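PDB 6BO3: A223 penton protein C-terminal domain-containing protein from Sulfolobus turreted icosahedral virus 1, which forms part of the turret on the viral capsid and probably belongs to the penton complex at its fivefold vertices. Local coordinates for residues 169-174 against 190-195; 165-170 against 213-218; 59-64 against 77-82. The protein carries 1 engineered substitution. One frame throughout, in Å; residues are numbered along the deposited sequence.

Contact 1: 169-174 against 190-195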
loop_
_atom_site.group_PDB
_atom_site.type_symbol
_atom_site.label_atom_id
_atom_site.label_comp_id
_atom_site.label_asym_id
_atom_site.label_seq_id
_atom_site.Cartn_x
_atom_site.Cartn_y
_atom_site.Cartn_z
ATOM N N THR A 169 11.991 -18.599 -21.254
ATOM C CA THR A 169 13.172 -19.380 -20.886
ATOM C C THR A 169 14.431 -18.538 -21.004
ATOM O O THR A 169 15.294 -18.575 -20.129
ATOM C CB THR A 169 13.327 -20.620 -21.786
ATOM O OG1 THR A 169 13.452 -20.214 -23.157
ATOM C CG2 THR A 169 12.122 -21.531 -21.654
ATOM N N SER A 170 14.526 -17.775 -22.091
ATOM C CA SER A 170 15.670 -16.901 -22.316
ATOM C C SER A 170 15.531 -15.601 -21.512
ATOM O O SER A 170 14.443 -15.263 -21.039
ATOM C CB SER A 170 15.838 -16.623 -23.818
ATOM O OG SER A 170 14.602 -16.263 -24.415
ATOM N N THR A 171 16.650 -14.900 -21.336
ATOM C CA THR A 171 16.685 -13.612 -20.639
ATOM C C THR A 171 17.100 -12.507 -21.605
ATOM O O THR A 171 17.800 -12.765 -22.580
ATOM C CB THR A 171 17.682 -13.645 -19.462
ATOM O OG1 THR A 171 17.215 -14.567 -18.469
ATOM C CG2 THR A 171 17.846 -12.266 -18.820
ATOM N N GLY A 172 16.674 -11.281 -21.319
ATOM C CA GLY A 172 17.060 -10.114 -22.107
ATOM C C GLY A 172 15.924 -9.737 -23.037
ATOM O O GLY A 172 14.763 -9.775 -22.652
ATOM N N ASN A 173 16.253 -9.415 -24.280
ATOM C CA ASN A 173 15.238 -8.963 -25.246
ATOM C C ASN A 173 14.199 -10.061 -25.600
ATOM O O ASN A 173 14.564 -11.213 -25.837
ATOM C CB ASN A 173 15.945 -8.443 -26.509
ATOM C CG ASN A 173 17.026 -7.413 -26.195
ATOM O OD1 ASN A 173 16.741 -6.329 -25.674
ATOM N ND2 ASN A 173 18.278 -7.752 -26.504
ATOM N N ILE A 174 12.912 -9.713 -25.617
ATOM C CA ILE A 174 11.854 -10.701 -25.907
ATOM C C ILE A 174 10.782 -10.245 -26.905
ATOM O O ILE A 174 10.016 -11.078 -27.430
ATOM C CB ILE A 174 11.194 -11.197 -24.588
ATOM C CG1 ILE A 174 10.367 -12.477 -24.790
ATOM C CG2 ILE A 174 10.352 -10.099 -23.952
ATOM C CD1 ILE A 174 11.133 -13.671 -25.329
ATOM N N LEU A 190 10.823 -4.641 -25.288
ATOM C CA LEU A 190 10.348 -5.452 -24.160
ATOM C C LEU A 190 11.384 -6.478 -23.720
ATOM O O LEU A 190 11.963 -7.174 -24.554
ATOM C CB LEU A 190 9.081 -6.235 -24.525
ATOM C CG LEU A 190 7.684 -5.631 -24.369
ATOM C CD1 LEU A 190 6.706 -6.747 -24.651
ATOM C CD2 LEU A 190 7.424 -5.062 -22.990
ATOM N N GLN A 191 11.561 -6.602 -22.409
ATOM C CA GLN A 191 12.484 -7.566 -21.822
ATOM C C GLN A 191 11.699 -8.691 -21.168
ATOM O O GLN A 191 10.548 -8.489 -20.767
ATOM C CB GLN A 191 13.352 -6.875 -20.770
ATOM C CG GLN A 191 14.154 -5.691 -21.297
ATOM C CD GLN A 191 15.171 -6.080 -22.361
ATOM O OE1 GLN A 191 16.221 -6.636 -22.053
ATOM N NE2 GLN A 191 14.871 -5.773 -23.620
ATOM N N THR A 192 12.316 -9.869 -21.051
ATOM C CA THR A 192 11.769 -10.916 -20.193
ATOM C C THR A 192 11.733 -10.360 -18.763
ATOM O O THR A 192 12.621 -9.619 -18.347
ATOM C CB THR A 192 12.569 -12.242 -20.255
ATOM O OG1 THR A 192 13.896 -12.029 -19.775
ATOM C CG2 THR A 192 12.630 -12.799 -21.676
ATOM N N GLY A 193 10.681 -10.690 -18.032
ATOM C CA GLY A 193 10.477 -10.171 -16.682
ATOM C C GLY A 193 9.436 -9.064 -16.692
ATOM O O GLY A 193 8.576 -9.003 -17.579
ATOM N N GLU A 194 9.560 -8.158 -15.736
ATOM C CA GLU A 194 8.594 -7.079 -15.547
ATOM C C GLU A 194 9.043 -5.823 -16.280
ATOM O O GLU A 194 10.143 -5.333 -16.054
ATOM C CB GLU A 194 8.356 -6.787 -14.053
ATOM C CG GLU A 194 9.255 -7.528 -13.062
ATOM C CD GLU A 194 8.947 -9.016 -12.982
ATOM O OE1 GLU A 194 9.822 -9.856 -13.277
ATOM O OE2 GLU A 194 7.810 -9.346 -12.637
ATOM N N ASN A 195 8.197 -5.309 -17.170
ATOM C CA ASN A 195 8.470 -4.050 -17.839
ATOM C C ASN A 195 7.499 -3.026 -17.305
ATOM O O ASN A 195 6.274 -3.254 -17.335
ATOM C CB ASN A 195 8.317 -4.177 -19.349
ATOM C CG ASN A 195 9.170 -5.283 -19.928
ATOM O OD1 ASN A 195 10.277 -5.030 -20.396
ATOM N ND2 ASN A 195 8.668 -6.517 -19.890
HETATM O O HOH W 1 15.256 -9.456 -18.735
#
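At one corner of the C-terminal jelly roll, where strand 173-181 begins beside the end of strand 184-191, Asn-173 and Gln-191 face each other as an antiparallel non-hydrogen-bonded pair. In the usual jelly-roll lettering these are strands E and F. Backbone bonds flank the pair: Thr-192 N reaches Gly-172 O at 2.9 Å and Ile-174 N reaches Leu-190 O at 2.9 Å. Gly-172 has phi 102° and psi -137°, angles at which a CB would collide with the preceding carbonyl oxygen, so glycine suits this entry to the strand.

The two amides add a side-chain rung. Gln-191 folds back at chi2 and sends NE2 to Asn-173 OD1 at 2.8 Å, almost straight and within its own amide plane. The amide planes stand 78° apart, and NE2 comes to OD1 tilted from the carbonyl plane of Asn-173.

Thr-192 fills the angle between loop and strand. Its CG2 lies 3.1 Å from Ser-170 O and also packs on Ile-174 CB, crossing that side chain at about a right angle. OG1 instead turns toward the backbone near Thr-171 and Gly-172. A water donates to Thr-192 O at 2.7 Å and weakly accepts from Gly-172 N. Ile-174 CG2 approaches Leu-190 CB at 4.1 Å, while the isoleucine also touches Ile-166 on the facing sheet.

Asn-195, past the turn into strand 193-199, grips Gln-191 twice: OD1 accepts from Gln-191 N, and ND2 donates to Gln-191 O at 2.9 Å. ND2 also bonds Ile-164 O. Polar side chains thus supplement the backbone pairing where the chain passes from one sheet to the other, while branched aliphatic groups close the inner side.

Contact 2: 165-170 against 213-218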
loop_
_atom_site.group_PDB
_atom_site.type_symbol
_atom_site.label_atom_id
_atom_site.label_comp_id
_atom_site.label_asym_id
_atom_site.label_seq_id
_atom_site.Cartn_x
_atom_site.Cartn_y
_atom_site.Cartn_z
ATOM N N SER A 165 4.402 -8.144 -17.859
ATOM C CA SER A 165 5.260 -9.248 -17.369
ATOM C C SER A 165 5.318 -10.309 -18.470
ATOM O O SER A 165 4.285 -10.808 -18.921
ATOM C CB SER A 165 4.727 -9.824 -16.039
ATOM O OG SER A 165 5.194 -11.132 -15.751
ATOM N N ILE A 166 6.527 -10.608 -18.934
ATOM C CA ILE A 166 6.740 -11.591 -19.982
ATOM C C ILE A 166 7.609 -12.690 -19.389
ATOM O O ILE A 166 8.735 -12.435 -18.973
ATOM C CB ILE A 166 7.403 -10.960 -21.226
ATOM C CG1 ILE A 166 6.590 -9.753 -21.715
ATOM C CG2 ILE A 166 7.633 -12.013 -22.303
ATOM C CD1 ILE A 166 5.175 -10.079 -22.159
ATOM N N THR A 167 7.082 -13.911 -19.306
ATOM C CA THR A 167 7.882 -15.029 -18.800
ATOM C C THR A 167 8.445 -15.882 -19.964
ATOM O O THR A 167 7.720 -16.376 -20.837
ATOM C CB THR A 167 7.100 -15.905 -17.787
ATOM O OG1 THR A 167 6.645 -15.097 -16.683
ATOM C CG2 THR A 167 7.978 -17.051 -17.273
ATOM N N ASN A 168 9.752 -16.048 -19.997
ATOM C CA ASN A 168 10.326 -16.868 -21.060
ATOM C C ASN A 168 11.586 -17.534 -20.566
ATOM O O ASN A 168 12.164 -17.094 -19.581
ATOM C CB ASN A 168 10.579 -16.009 -22.300
ATOM C CG ASN A 168 10.748 -16.835 -23.561
ATOM O OD1 ASN A 168 11.848 -17.247 -23.876
ATOM N ND2 ASN A 168 9.658 -17.075 -24.286
ATOM N N THR A 169 11.991 -18.599 -21.254
ATOM C CA THR A 169 13.172 -19.380 -20.886
ATOM C C THR A 169 14.431 -18.538 -21.004
ATOM O O THR A 169 15.294 -18.575 -20.129
ATOM C CB THR A 169 13.327 -20.620 -21.786
ATOM O OG1 THR A 169 13.452 -20.214 -23.157
ATOM C CG2 THR A 169 12.122 -21.531 -21.654
ATOM N N SER A 170 14.526 -17.775 -22.091
ATOM C CA SER A 170 15.670 -16.901 -22.316
ATOM C C SER A 170 15.531 -15.601 -21.512
ATOM O O SER A 170 14.443 -15.263 -21.039
ATOM C CB SER A 170 15.838 -16.623 -23.818
ATOM O OG SER A 170 14.602 -16.263 -24.415
ATOM N N SER A 213 6.841 -17.739 -27.863
ATOM C CA SER A 213 5.679 -17.852 -27.007
ATOM C C SER A 213 6.036 -17.793 -25.509
ATOM O O SER A 213 6.898 -18.531 -25.028
ATOM C CB SER A 213 4.902 -19.121 -27.334
ATOM O OG SER A 213 3.698 -19.133 -26.600
ATOM N N SER A 214 5.329 -16.918 -24.795
ATOM C CA SER A 214 5.653 -16.525 -23.424
ATOM C C SER A 214 4.392 -16.339 -22.588
ATOM O O SER A 214 3.364 -15.933 -23.134
ATOM C CB SER A 214 6.359 -15.177 -23.459
ATOM O OG SER A 214 7.462 -15.167 -24.348
ATOM N N ALA A 215 4.474 -16.577 -21.276
ATOM C CA ALA A 215 3.389 -16.155 -20.361
ATOM C C ALA A 215 3.363 -14.625 -20.272
ATOM O O ALA A 215 4.363 -13.991 -19.890
ATOM C CB ALA A 215 3.545 -16.759 -18.966
ATOM N N ILE A 216 2.196 -14.065 -20.599
ATOM C CA ILE A 216 1.946 -12.627 -20.665
ATOM C C ILE A 216 0.929 -12.214 -19.612
ATOM O O ILE A 216 -0.178 -12.773 -19.526
ATOM C CB ILE A 216 1.340 -12.216 -22.023
ATOM C CG1 ILE A 216 2.291 -12.566 -23.171
ATOM C CG2 ILE A 216 0.992 -10.733 -22.032
ATOM C CD1 ILE A 216 1.569 -12.816 -24.473
ATOM N N LEU A 217 1.292 -11.207 -18.836
ATOM C CA LEU A 217 0.388 -10.619 -17.878
ATOM C C LEU A 217 0.610 -9.128 -17.907
ATOM O O LEU A 217 1.721 -8.653 -17.640
ATOM C CB LEU A 217 0.613 -11.166 -16.474
ATOM C CG LEU A 217 -0.423 -10.750 -15.430
ATOM C CD1 LEU A 217 -1.818 -11.274 -15.747
ATOM C CD2 LEU A 217 0.047 -11.272 -14.086
ATOM N N ILE A 218 -0.456 -8.422 -18.274
ATOM C CA ILE A 218 -0.468 -6.980 -18.437
ATOM C C ILE A 218 -1.531 -6.388 -17.511
ATOM O O ILE A 218 -2.699 -6.803 -17.518
ATOM C CB ILE A 218 -0.764 -6.579 -19.905
ATOM C CG1 ILE A 218 0.192 -7.308 -20.881
ATOM C CG2 ILE A 218 -0.696 -5.058 -20.068
ATOM C CD1 ILE A 218 -0.007 -6.961 -22.347
#
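Backbone pairing carries most of the contact between Ser-165 to Thr-167 and Ala-215 to Leu-217. Ser-165 and Leu-217 form an antiparallel hydrogen-bonded pair, with Ser-165 N to Leu-217 O at 2.7 Å and Leu-217 N to Ser-165 O at 3.0 Å. Thr-167 N repeats the pattern on Ala-215 O at 2.8 Å, but the return bond from Ala-215 N to Thr-167 O is weak, being long and bent (131°). Between these pairs, the CA-H of Ile-216 points at Ser-165 O.

Apolar packing differs between the two faces. Ile-166 and Ile-216 lie side by side on the inner face, with Ile-166 CD1 3.9 Å from Ile-216 CG1, and both also meet Leu-210 of the opposing sheet. This is the inner wall of a jelly roll: strands 160-167 and 213-222 are the central pair of its four-stranded BIDG sheet. Ile-166 CG2, anti to the backbone N, turns instead to Ser-214 CB at 3.6 Å. On the other face Thr-167 CB sits 3.8 Å from Ala-215 CB, where a small methyl leaves room for the branched threonine.

Side-chain polar bonds take over as strand pairing ends. With chi1 at -162°, Asn-168 stretches its amide toward strand 213-222, and ND2 donates to Ser-214 OG at 2.9 Å, the hydroxyl oxygen lying somewhat out of the amide plane. ND2 also bonds Ser-212 OG, and Ser-214 OG bonds Ser-212 O. The other end, OD1, accepts from Ser-170 N in an Asx turn and from Ser-170 OG; bonds at both ends probably fix the rotation of the amide.

Contact 3: 59-64 against 77-82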
loop_
_atom_site.group_PDB
_atom_site.type_symbol
_atom_site.label_atom_id
_atom_site.label_comp_id
_atom_site.label_asym_id
_atom_site.label_seq_id
_atom_site.Cartn_x
_atom_site.Cartn_y
_atom_site.Cartn_z
ATOM N N VAL A 59 -2.454 10.286 19.172
ATOM C CA VAL A 59 -2.088 8.978 19.706
ATOM C C VAL A 59 -1.229 9.193 20.950
ATOM O O VAL A 59 -0.119 9.716 20.846
ATOM C CB VAL A 59 -1.324 8.116 18.673
ATOM C CG1 VAL A 59 -0.967 6.752 19.238
ATOM C CG2 VAL A 59 -2.125 7.933 17.388
ATOM N N LEU A 60 -1.742 8.800 22.118
ATOM C CA LEU A 60 -0.952 8.840 23.353
ATOM C C LEU A 60 -0.394 7.437 23.704
ATOM O O LEU A 60 -1.117 6.450 23.839
ATOM C CB LEU A 60 -1.768 9.474 24.480
ATOM C CG LEU A 60 -1.110 10.066 25.735
ATOM C CD1 LEU A 60 0.093 10.966 25.473
ATOM C CD2 LEU A 60 -2.174 10.829 26.515
ATOM N N LEU A 61 0.919 7.357 23.795
ATOM C CA LEU A 61 1.600 6.132 24.181
ATOM C C LEU A 61 2.023 6.284 25.635
ATOM O O LEU A 61 2.829 7.154 25.960
ATOM C CB LEU A 61 2.813 5.892 23.295
ATOM C CG LEU A 61 2.564 5.835 21.785
ATOM C CD1 LEU A 61 3.890 5.644 21.083
ATOM C CD2 LEU A 61 1.573 4.768 21.360
ATOM N N LEU A 62 1.475 5.437 26.500
ATOM C CA LEU A 62 1.626 5.586 27.947
ATOM C C LEU A 62 2.401 4.417 28.497
ATOM O O LEU A 62 2.009 3.271 28.292
ATOM C CB LEU A 62 0.265 5.585 28.648
ATOM C CG LEU A 62 -0.710 6.747 28.512
ATOM C CD1 LEU A 62 -1.185 6.884 27.083
ATOM C CD2 LEU A 62 -1.896 6.509 29.435
ATOM N N LYS A 63 3.490 4.701 29.201
ATOM C CA LYS A 63 4.271 3.633 29.845
ATOM C C LYS A 63 3.538 2.941 30.997
ATOM O O LYS A 63 3.818 1.782 31.274
ATOM C CB LYS A 63 5.659 4.126 30.283
ATOM C CG LYS A 63 6.719 3.761 29.257
ATOM C CD LYS A 63 8.049 4.446 29.494
ATOM C CE LYS A 63 9.019 4.122 28.365
ATOM N NZ LYS A 63 10.002 5.208 28.110
ATOM N N LYS A 64 2.599 3.636 31.641
ATOM C CA LYS A 64 1.761 3.044 32.701
ATOM C C LYS A 64 0.280 3.322 32.396
ATOM O O LYS A 64 -0.045 4.319 31.755
ATOM C CB LYS A 64 2.153 3.615 34.074
ATOM C CG LYS A 64 3.656 3.837 34.258
ATOM C CD LYS A 64 3.987 4.629 35.517
ATOM C CE LYS A 64 5.312 5.376 35.395
ATOM N NZ LYS A 64 6.510 4.516 35.643
ATOM N N THR A 77 3.126 13.426 26.110
ATOM C CA THR A 77 3.193 13.887 24.710
ATOM C C THR A 77 2.451 12.978 23.704
ATOM O O THR A 77 2.762 11.797 23.544
ATOM C CB THR A 77 4.656 14.094 24.279
ATOM O OG1 THR A 77 5.301 14.929 25.248
ATOM C CG2 THR A 77 4.735 14.739 22.888
ATOM N N GLY A 78 1.452 13.562 23.043
ATOM C CA GLY A 78 0.662 12.877 22.032
ATOM C C GLY A 78 1.330 12.994 20.672
ATOM O O GLY A 78 2.047 13.962 20.398
ATOM N N ILE A 79 1.079 11.989 19.843
ATOM C CA ILE A 79 1.513 11.952 18.462
ATOM C C ILE A 79 0.302 12.228 17.566
ATOM O O ILE A 79 -0.647 11.443 17.552
ATOM C CB ILE A 79 2.086 10.572 18.126
ATOM C CG1 ILE A 79 3.317 10.282 18.977
ATOM C CG2 ILE A 79 2.477 10.494 16.661
ATOM C CD1 ILE A 79 3.613 8.801 19.095
ATOM N N GLN A 80 0.346 13.317 16.808
ATOM C CA GLN A 80 -0.740 13.647 15.907
ATOM C C GLN A 80 -0.467 12.976 14.564
ATOM O O GLN A 80 0.560 13.222 13.924
ATOM C CB GLN A 80 -0.915 15.156 15.738
ATOM C CG GLN A 80 -2.112 15.509 14.849
ATOM C CD GLN A 80 -2.342 16.996 14.713
ATOM O OE1 GLN A 80 -1.879 17.616 13.764
ATOM N NE2 GLN A 80 -3.073 17.575 15.659
ATOM N N LEU A 81 -1.386 12.122 14.144
ATOM C CA LEU A 81 -1.270 11.488 12.841
ATOM C C LEU A 81 -2.239 12.122 11.881
ATOM O O LEU A 81 -3.417 12.239 12.185
ATOM C CB LEU A 81 -1.564 10.011 12.937
ATOM C CG LEU A 81 -0.498 9.145 13.594
ATOM C CD1 LEU A 81 -0.914 7.700 13.434
ATOM C CD2 LEU A 81 0.911 9.383 13.049
ATOM N N SER A 82 -1.741 12.542 10.722
ATOM C CA SER A 82 -2.606 13.164 9.734
ATOM C C SER A 82 -3.306 12.062 8.942
ATOM O O SER A 82 -2.988 10.889 9.096
ATOM C CB SER A 82 -1.789 14.066 8.815
ATOM O OG SER A 82 -0.881 13.286 8.064
HETATM O O HOH W 2 2.408 9.366 22.618
#
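Val-59 O is gripped twice: Ile-79 N donates to it at 2.8 Å in a bond of 171°, and a water donates to it at 3.1 Å. The same water donates to Thr-77 O at 2.6 Å and accepts from Leu-61 N at 2.8 Å. It therefore bridges the two segments just beyond the last direct rung, where Thr-77 has drawn too far from strand 57-62 for its carbonyl to meet Leu-61 N directly.

On the paired side Val-59 N returns a bond to Ile-79 O at 2.7 Å, which makes Val-59 and Ile-79 an antiparallel hydrogen-bonded pair. Gly-78 CA makes a CA-H...O contact with Val-59 O.

Aliphatic side chains gather on the inner face. Ile-79 holds CG1 beside its own backbone N (chi1 -62°) and extends CD1 to Leu-61 CD1 at 3.7 Å, the two side chains crossing obliquely. Val-59 turns CG2 to Leu-81 CD1 at 4.1 Å, a longer contact. Beta-branched valine and isoleucine suit extended strands here, and the flexible leucines reach across to meet them. Leu-87 of strand 85-93 touches Val-59, Ile-79 and Leu-81, closing this layer from the facing sheet. On the opposite face Leu-60, with CG anti to its backbone N, lays CD1 3.4 Å from Thr-77 O, shielding one side of a carbonyl that the water already holds.

A short edge strand, 78-81, beside 57-62, with hydrophobic side chains turned to a second antiparallel sheet, corresponds to the F and E strands of a jelly roll, as the strand order of the N-terminal domain indicates.

From the N terminus, contact 3 closes first, bringing 77-82 back beside 59-64 around a loop whose residues 66-76 are not modelled. The chain then finishes the N-terminal jelly roll and enters the C-terminal one, whose contacts lie about 49 Å away between centres. There contacts 1 and 2 set out from one stretch and share Thr-169 and Ser-170. Contact 1 closes the shorter loop, at 190-195, inside the longer one that contact 2 closes at 213-218. Gly-193 N lies 2.8 Å from Ile-166 O, a probable hydrogen bond, and Ile-174 packs on Asn-168. Together they tie the two sheets of the second domain at one corner.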